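Local coordinates for COG0546: Predicted phosphatases (PDB 2AH5), which is a haloacid dehalogenase-like hydrolase of unknown substrate, probably a phosphatase, at residues 7-12 against 90-95; 35-38 against 42-45. One frame throughout, in Å; residues are numbered along the deposited sequence.

Interaction 1. Residues 7-12 against 90-95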
ATOM      1  N   ILE A   7     -14.915   2.750   0.910  1.00 12.78           N
ATOM      2  CA  ILE A   7     -13.705   2.494   1.683  1.00 12.64           C
ATOM      3  C   ILE A   7     -12.537   2.137   0.753  1.00 12.84           C
ATOM      4  O   ILE A   7     -12.662   1.230  -0.088  1.00 12.22           O
ATOM      5  CB  ILE A   7     -13.916   1.376   2.731  1.00 12.17           C
ATOM      6  CG1 ILE A   7     -15.109   1.693   3.659  1.00 11.46           C
ATOM      7  CG2 ILE A   7     -12.625   1.168   3.518  1.00 14.09           C
ATOM      8  CD1 ILE A   7     -15.340   0.637   4.772  1.00 13.45           C
ATOM      9  N   PHE A   8     -11.429   2.888   0.877  1.00 11.76           N
ATOM     10  CA  PHE A   8     -10.213   2.675   0.073  1.00 12.37           C
ATOM     11  C   PHE A   8      -9.154   1.968   0.935  1.00 12.21           C
ATOM     12  O   PHE A   8      -8.957   2.335   2.091  1.00 12.60           O
ATOM     13  CB  PHE A   8      -9.604   4.014  -0.397  1.00 12.29           C
ATOM     14  CG  PHE A   8     -10.493   4.833  -1.307  1.00 11.07           C
ATOM     15  CD1 PHE A   8     -11.659   4.302  -1.868  1.00 12.20           C
ATOM     16  CD2 PHE A   8     -10.105   6.137  -1.653  1.00 12.45           C
ATOM     17  CE1 PHE A   8     -12.456   5.070  -2.737  1.00 12.26           C
ATOM     18  CE2 PHE A   8     -10.888   6.907  -2.537  1.00 14.29           C
ATOM     19  CZ  PHE A   8     -12.059   6.385  -3.066  1.00 13.19           C
ATOM     20  N   PHE A   9      -8.420   1.034   0.340  1.00 12.61           N
ATOM     21  CA  PHE A   9      -7.381   0.311   1.054  1.00 12.51           C
ATOM     22  C   PHE A   9      -6.040   0.468   0.344  1.00 12.63           C
ATOM     23  O   PHE A   9      -5.993   0.366  -0.888  1.00 12.60           O
ATOM     24  CB  PHE A   9      -7.706  -1.163   1.048  1.00 13.52           C
ATOM     25  CG  PHE A   9      -8.820  -1.538   1.956  1.00 13.63           C
ATOM     26  CD1 PHE A   9     -10.123  -1.465   1.512  1.00 16.76           C
ATOM     27  CD2 PHE A   9      -8.553  -1.978   3.238  1.00 16.01           C
ATOM     28  CE1 PHE A   9     -11.168  -1.835   2.353  1.00 17.49           C
ATOM     29  CE2 PHE A   9      -9.606  -2.375   4.089  1.00 17.96           C
ATOM     30  CZ  PHE A   9     -10.896  -2.284   3.630  1.00 16.17           C
ATOM     31  N   ASP A  10      -4.964   0.718   1.093  1.00 12.79           N
ATOM     32  CA  ASP A  10      -3.602   0.467   0.571  1.00 14.00           C
ATOM     33  C   ASP A  10      -3.474  -1.075   0.452  1.00 14.09           C
ATOM     34  O   ASP A  10      -4.248  -1.805   1.061  1.00 14.02           O
ATOM     35  CB  ASP A  10      -2.510   1.033   1.517  1.00 14.06           C
ATOM     36  CG  ASP A  10      -1.158   1.278   0.800  1.00 18.18           C
ATOM     37  OD1 ASP A  10      -0.981   0.880  -0.377  1.00 21.35           O
ATOM     38  OD2 ASP A  10      -0.249   1.883   1.423  1.00 23.03           O
ATOM     39  N   LEU A  11      -2.513  -1.564  -0.325  1.00 14.67           N
ATOM     40  CA  LEU A  11      -2.374  -3.006  -0.614  1.00 14.09           C
ATOM     41  C   LEU A  11      -1.240  -3.550   0.225  1.00 15.07           C
ATOM     42  O   LEU A  11      -1.484  -4.144   1.252  1.00 14.25           O
ATOM     43  CB  LEU A  11      -2.100  -3.251  -2.111  1.00 15.01           C
ATOM     44  CG  LEU A  11      -2.032  -4.708  -2.590  1.00 15.45           C
ATOM     45  CD1 LEU A  11      -3.286  -5.492  -2.197  1.00 16.51           C
ATOM     46  CD2 LEU A  11      -1.844  -4.738  -4.123  1.00 15.41           C
ATOM     47  N   ASP A  12       0.001  -3.339  -0.222  1.00 14.68           N
ATOM     48  CA  ASP A  12       1.193  -3.740   0.533  1.00 15.90           C
ATOM     49  C   ASP A  12       1.213  -3.090   1.901  1.00 15.41           C
ATOM     50  O   ASP A  12       0.957  -1.903   2.020  1.00 17.36           O
ATOM     51  CB  ASP A  12       2.462  -3.303  -0.197  1.00 16.48           C
ATOM     52  CG  ASP A  12       2.552  -3.873  -1.554  1.00 20.29           C
ATOM     53  OD1 ASP A  12       3.006  -5.012  -1.660  1.00 22.18           O
ATOM     54  OD2 ASP A  12       2.131  -3.198  -2.523  1.00 26.06           O
ATOM     55  N   ILE A  90      -9.107 -11.444   5.615  1.00 13.08           N
ATOM     56  CA  ILE A  90     -10.316 -12.004   4.979  1.00 13.80           C
ATOM     57  C   ILE A  90     -11.562 -11.661   5.807  1.00 13.38           C
ATOM     58  O   ILE A  90     -12.566 -11.203   5.249  1.00 12.88           O
ATOM     59  CB  ILE A  90     -10.228 -13.539   4.715  1.00 14.46           C
ATOM     60  CG1 ILE A  90      -9.131 -13.877   3.689  1.00 15.30           C
ATOM     61  CG2 ILE A  90     -11.565 -14.081   4.195  1.00 15.03           C
ATOM     62  CD1 ILE A  90      -9.489 -13.510   2.251  1.00 17.80           C
ATOM     63  N   ASP A  91     -11.488 -11.879   7.127  1.00 12.83           N
ATOM     64  CA  ASP A  91     -12.599 -11.506   8.039  1.00 13.33           C
ATOM     65  C   ASP A  91     -12.997 -10.033   7.883  1.00 13.02           C
ATOM     66  O   ASP A  91     -14.187  -9.712   7.749  1.00 13.37           O
ATOM     67  CB  ASP A  91     -12.263 -11.819   9.494  1.00 13.05           C
ATOM     68  CG  ASP A  91     -13.515 -11.938  10.379  1.00 14.59           C
ATOM     69  OD1 ASP A  91     -14.641 -12.187   9.832  1.00 13.51           O
ATOM     70  OD2 ASP A  91     -13.345 -11.792  11.612  1.00 12.59           O
ATOM     71  N   LEU A  92     -12.008  -9.150   7.899  1.00 12.44           N
ATOM     72  CA  LEU A  92     -12.258  -7.705   7.798  1.00 12.48           C
ATOM     73  C   LEU A  92     -12.936  -7.376   6.483  1.00 12.85           C
ATOM     74  O   LEU A  92     -13.918  -6.616   6.437  1.00 11.64           O
ATOM     75  CB  LEU A  92     -10.925  -6.940   7.873  1.00 13.16           C
ATOM     76  CG  LEU A  92     -11.042  -5.439   7.629  1.00 13.73           C
ATOM     77  CD1 LEU A  92     -11.916  -4.775   8.701  1.00 15.51           C
ATOM     78  CD2 LEU A  92      -9.629  -4.862   7.609  1.00 14.41           C
ATOM     79  N   LEU A  93     -12.393  -7.919   5.395  1.00 12.72           N
ATOM     80  CA  LEU A  93     -12.997  -7.670   4.079  1.00 13.27           C
ATOM     81  C   LEU A  93     -14.432  -8.204   3.921  1.00 14.33           C
ATOM     82  O   LEU A  93     -15.295  -7.492   3.414  1.00 14.61           O
ATOM     83  CB  LEU A  93     -12.112  -8.235   2.976  1.00 13.62           C
ATOM     84  CG  LEU A  93     -10.742  -7.572   2.866  1.00 13.37           C
ATOM     85  CD1 LEU A  93      -9.899  -8.319   1.802  1.00 14.53           C
ATOM     86  CD2 LEU A  93     -10.909  -6.067   2.543  1.00 14.68           C
ATOM     87  N   GLU A  94     -14.670  -9.446   4.329  1.00 14.74           N
ATOM     88  CA  GLU A  94     -16.025 -10.033   4.278  1.00 16.84           C
ATOM     89  C   GLU A  94     -16.996  -9.125   5.021  1.00 16.56           C
ATOM     90  O   GLU A  94     -18.079  -8.801   4.524  1.00 16.42           O
ATOM     91  CB  GLU A  94     -16.048 -11.438   4.921  1.00 16.46           C
ATOM     92  CG  GLU A  94     -15.301 -12.527   4.213  1.00 20.70           C
ATOM     93  CD  GLU A  94     -15.266 -13.833   5.028  1.00 21.00           C
ATOM     94  OE1 GLU A  94     -14.824 -13.817   6.220  1.00 26.19           O
ATOM     95  OE2 GLU A  94     -15.644 -14.893   4.463  1.00 27.18           O
ATOM     96  N   GLU A  95     -16.594  -8.665   6.205  1.00 16.83           N
ATOM     97  CA  GLU A  95     -17.463  -7.822   7.019  1.00 17.46           C
ATOM     98  C   GLU A  95     -17.722  -6.453   6.396  1.00 16.82           C
ATOM     99  O   GLU A  95     -18.878  -6.053   6.254  1.00 17.50           O
ATOM    100  CB  GLU A  95     -16.890  -7.680   8.430  1.00 17.74           C
ATOM    101  CG  GLU A  95     -17.003  -8.959   9.265  1.00 20.64           C
ATOM    102  CD  GLU A  95     -18.458  -9.415   9.400  1.00 26.99           C
ATOM    103  OE1 GLU A  95     -19.271  -8.621   9.916  1.00 27.27           O
ATOM    104  OE2 GLU A  95     -18.784 -10.542   8.966  1.00 27.54           O
TER

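Interaction 2. Residues 35-38 against 42-45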
ATOM      1  N   VAL A  35      27.221  -5.345  -3.915  1.00 20.85           N
ATOM      2  CA  VAL A  35      27.299  -4.417  -2.775  1.00 21.38           C
ATOM      3  C   VAL A  35      26.654  -5.046  -1.548  1.00 21.16           C
ATOM      4  O   VAL A  35      25.719  -5.835  -1.682  1.00 20.13           O
ATOM      5  CB  VAL A  35      26.595  -3.059  -3.062  1.00 21.80           C
ATOM      6  CG1 VAL A  35      27.258  -2.327  -4.229  1.00 24.02           C
ATOM      7  CG2 VAL A  35      25.131  -3.258  -3.325  1.00 22.67           C
ATOM      8  N   PRO A  36      27.167  -4.731  -0.337  1.00 21.04           N
ATOM      9  CA  PRO A  36      26.532  -5.335   0.833  1.00 21.11           C
ATOM     10  C   PRO A  36      25.069  -4.921   0.951  1.00 21.32           C
ATOM     11  O   PRO A  36      24.702  -3.760   0.635  1.00 21.87           O
ATOM     12  CB  PRO A  36      27.374  -4.809   2.008  1.00 21.21           C
ATOM     13  CG  PRO A  36      28.738  -4.505   1.367  1.00 21.05           C
ATOM     14  CD  PRO A  36      28.339  -3.915   0.032  1.00 21.40           C
ATOM     15  N   SER A  37      24.234  -5.872   1.356  1.00 20.85           N
ATOM     16  CA  SER A  37      22.851  -5.567   1.660  1.00 21.56           C
ATOM     17  C   SER A  37      22.757  -4.799   2.983  1.00 21.55           C
ATOM     18  O   SER A  37      23.433  -5.153   3.955  1.00 20.71           O
ATOM     19  CB  SER A  37      22.043  -6.859   1.768  1.00 21.59           C
ATOM     20  OG  SER A  37      20.699  -6.566   2.115  1.00 26.67           O
ATOM     21  N   PRO A  38      21.905  -3.753   3.032  1.00 21.24           N
ATOM     22  CA  PRO A  38      21.499  -3.156   4.311  1.00 21.16           C
ATOM     23  C   PRO A  38      20.798  -4.171   5.227  1.00 21.10           C
ATOM     24  O   PRO A  38      20.334  -5.226   4.766  1.00 20.50           O
ATOM     25  CB  PRO A  38      20.455  -2.109   3.879  1.00 21.11           C
ATOM     26  CG  PRO A  38      20.778  -1.773   2.520  1.00 22.33           C
ATOM     27  CD  PRO A  38      21.288  -3.054   1.897  1.00 21.72           C
ATOM     28  N   THR A  42      16.565  -1.477   8.031  1.00 23.08           N
ATOM     29  CA  THR A  42      16.743  -0.557   6.895  1.00 22.01           C
ATOM     30  C   THR A  42      15.836  -0.937   5.729  1.00 20.74           C
ATOM     31  O   THR A  42      15.119  -0.082   5.203  1.00 20.54           O
ATOM     32  CB  THR A  42      18.228  -0.470   6.468  1.00 21.66           C
ATOM     33  OG1 THR A  42      18.997   0.001   7.583  1.00 24.63           O
ATOM     34  CG2 THR A  42      18.424   0.471   5.282  1.00 22.46           C
ATOM     35  N   ILE A  43      15.827  -2.217   5.347  1.00 19.73           N
ATOM     36  CA  ILE A  43      14.977  -2.666   4.222  1.00 18.95           C
ATOM     37  C   ILE A  43      13.477  -2.540   4.525  1.00 20.03           C
ATOM     38  O   ILE A  43      12.681  -2.208   3.630  1.00 19.78           O
ATOM     39  CB  ILE A  43      15.386  -4.078   3.672  1.00 18.67           C
ATOM     40  CG1 ILE A  43      16.805  -4.013   3.093  1.00 17.26           C
ATOM     41  CG2 ILE A  43      14.383  -4.580   2.597  1.00 18.57           C
ATOM     42  CD1 ILE A  43      17.439  -5.379   2.772  1.00 19.00           C
ATOM     43  N   ARG A  44      13.092  -2.742   5.791  1.00 20.57           N
ATOM     44  CA  ARG A  44      11.716  -2.458   6.227  1.00 22.36           C
ATOM     45  C   ARG A  44      11.314  -1.012   5.904  1.00 21.90           C
ATOM     46  O   ARG A  44      10.164  -0.734   5.503  1.00 21.81           O
ATOM     47  CB  ARG A  44      11.555  -2.736   7.737  1.00 21.57           C
ATOM     48  CG  ARG A  44      11.318  -4.207   8.049  1.00 25.79           C
ATOM     49  CD  ARG A  44      10.728  -4.447   9.453  1.00 26.23           C
ATOM     50  NE  ARG A  44      11.718  -4.399  10.537  1.00 30.90           N
ATOM     51  CZ  ARG A  44      12.638  -5.333  10.771  1.00 34.18           C
ATOM     52  NH1 ARG A  44      12.733  -6.396   9.986  1.00 36.62           N
ATOM     53  NH2 ARG A  44      13.484  -5.191  11.782  1.00 35.16           N
ATOM     54  N   GLY A  45      12.282  -0.108   6.055  1.00 22.31           N
ATOM     55  CA  GLY A  45      12.109   1.308   5.804  1.00 21.90           C
ATOM     56  C   GLY A  45      11.907   1.611   4.332  1.00 22.67           C
ATOM     57  O   GLY A  45      11.375   2.661   3.989  1.00 22.98           O
TER

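Interaction 1. Residues 7-12 against 90-95
D12 OD1 is gripped twice, by the ammonium group of K108 in a salt bridge and by the hydroxyl of S18, just beyond the strand whose F9 packs on L92 and L93. This contact itself contains no hydrogen bond. It joins strand 6-9 of the parallel sheet to one face of helix 89-97. The F9 ring does the work on the strand side. L93 CD2 sits over one face, 4.3 Å from the F9 ring centroid and 24° off the normal, a CH-pi contact. L93 CD2 is shifted toward the rim and comes nearest F9 CZ, at 3.9 Å. L92 comes from a different side: its CD2 stands at the ring edge, 4.3 Å from F9 CE2. With CG beside its backbone N (chi1 -74°), F9 reaches from the sheet toward the helix. The nearest CA atoms, those of F9 and L93, are 10.2 Å apart, so the side chains bridge the distance. L102 of the neighbouring strand, I160 on the other neighbour and L15 also touch F9. Past the strand end, L11 N donates to D10 OD1 at 2.9 Å. The bond is bent, 141° at the hydrogen, and arrives on the anti side, well out of the carboxylate plane. D10 OD2 lies close to carboxylate oxygens of D162 and D166. D10 and D12 fit the DxDx(T/V) pattern of this family, which usually carries the nucleophile and the acid/base. The chemistry thus divides along the segment: the packing of F9 on the helix is apolar, and the acidic groups follow past the strand end.

Interaction 2. Residues 35-38 against 42-45
The loop leading from helix 19-33 into the short helix 40-45 folds back on that helix, so that P38 meets T42 and I43. The closest carbon contact is P38 CB to T42 CG2, 3.6 Å. T42 CB is 3.8 Å from the same P38 CB, so the threonine lies with its methyl branch against the proline ring. That methyl is anti to the backbone N, while OG1 turns beside the N. I43 comes in over the carbonyl end of the loop. I43 CG1 is 4.2 Å from P38 CB, and the extended tip carries CD1 on to two oxygens. I43 CD1 is 3.5 Å from P38 O and equally near S37 OG. These two oxygens are already joined: S37 OG donates to P38 O at 3.0 Å. The donor lies in the carbonyl plane, on a lone pair, at a C=O...donor angle of 132°. A chi1 of 178° swings the hydroxyl forward to this carbonyl of the next residue. The I43 methyl CD1 rests against both oxygens of this hydrogen bond. In family terms, this helical insertion between the first strand of the sheet and the next is consistent with a cap domain of the C1 type. Helix 19-33 backs the loop, with F30 on P38 and T27 on S37. At the start of helix 40-45, T42 N bonds to D39 OD1. Further on, the bond from G45 N to T42 O, 3.0 Å, is weak. S37 is exposed, whereas I43 is buried and also touches H23 of helix 19-33.

In the fold
The two contacts lie on opposite sides of the chain's centre, with their centres about 29 Å apart and their nearest atoms about 10 Å apart. Interaction 1 belongs to the sheet core, where strand 6-9 lies between strands 102-106 and 157-161. Interaction 2 belongs to the helical part. Along the chain, strand 6-9 comes first, the loop 35-38 and helix 40-45 follow, and helix 89-97 comes last. The chain thus leaves the sheet, builds helices 19-33, 40-45, 51-56 and 64-79, and returns to pack on its first strand. This order fits a haloacid dehalogenase core with an inserted cap, which probably closes over the acidic site at the strand ends.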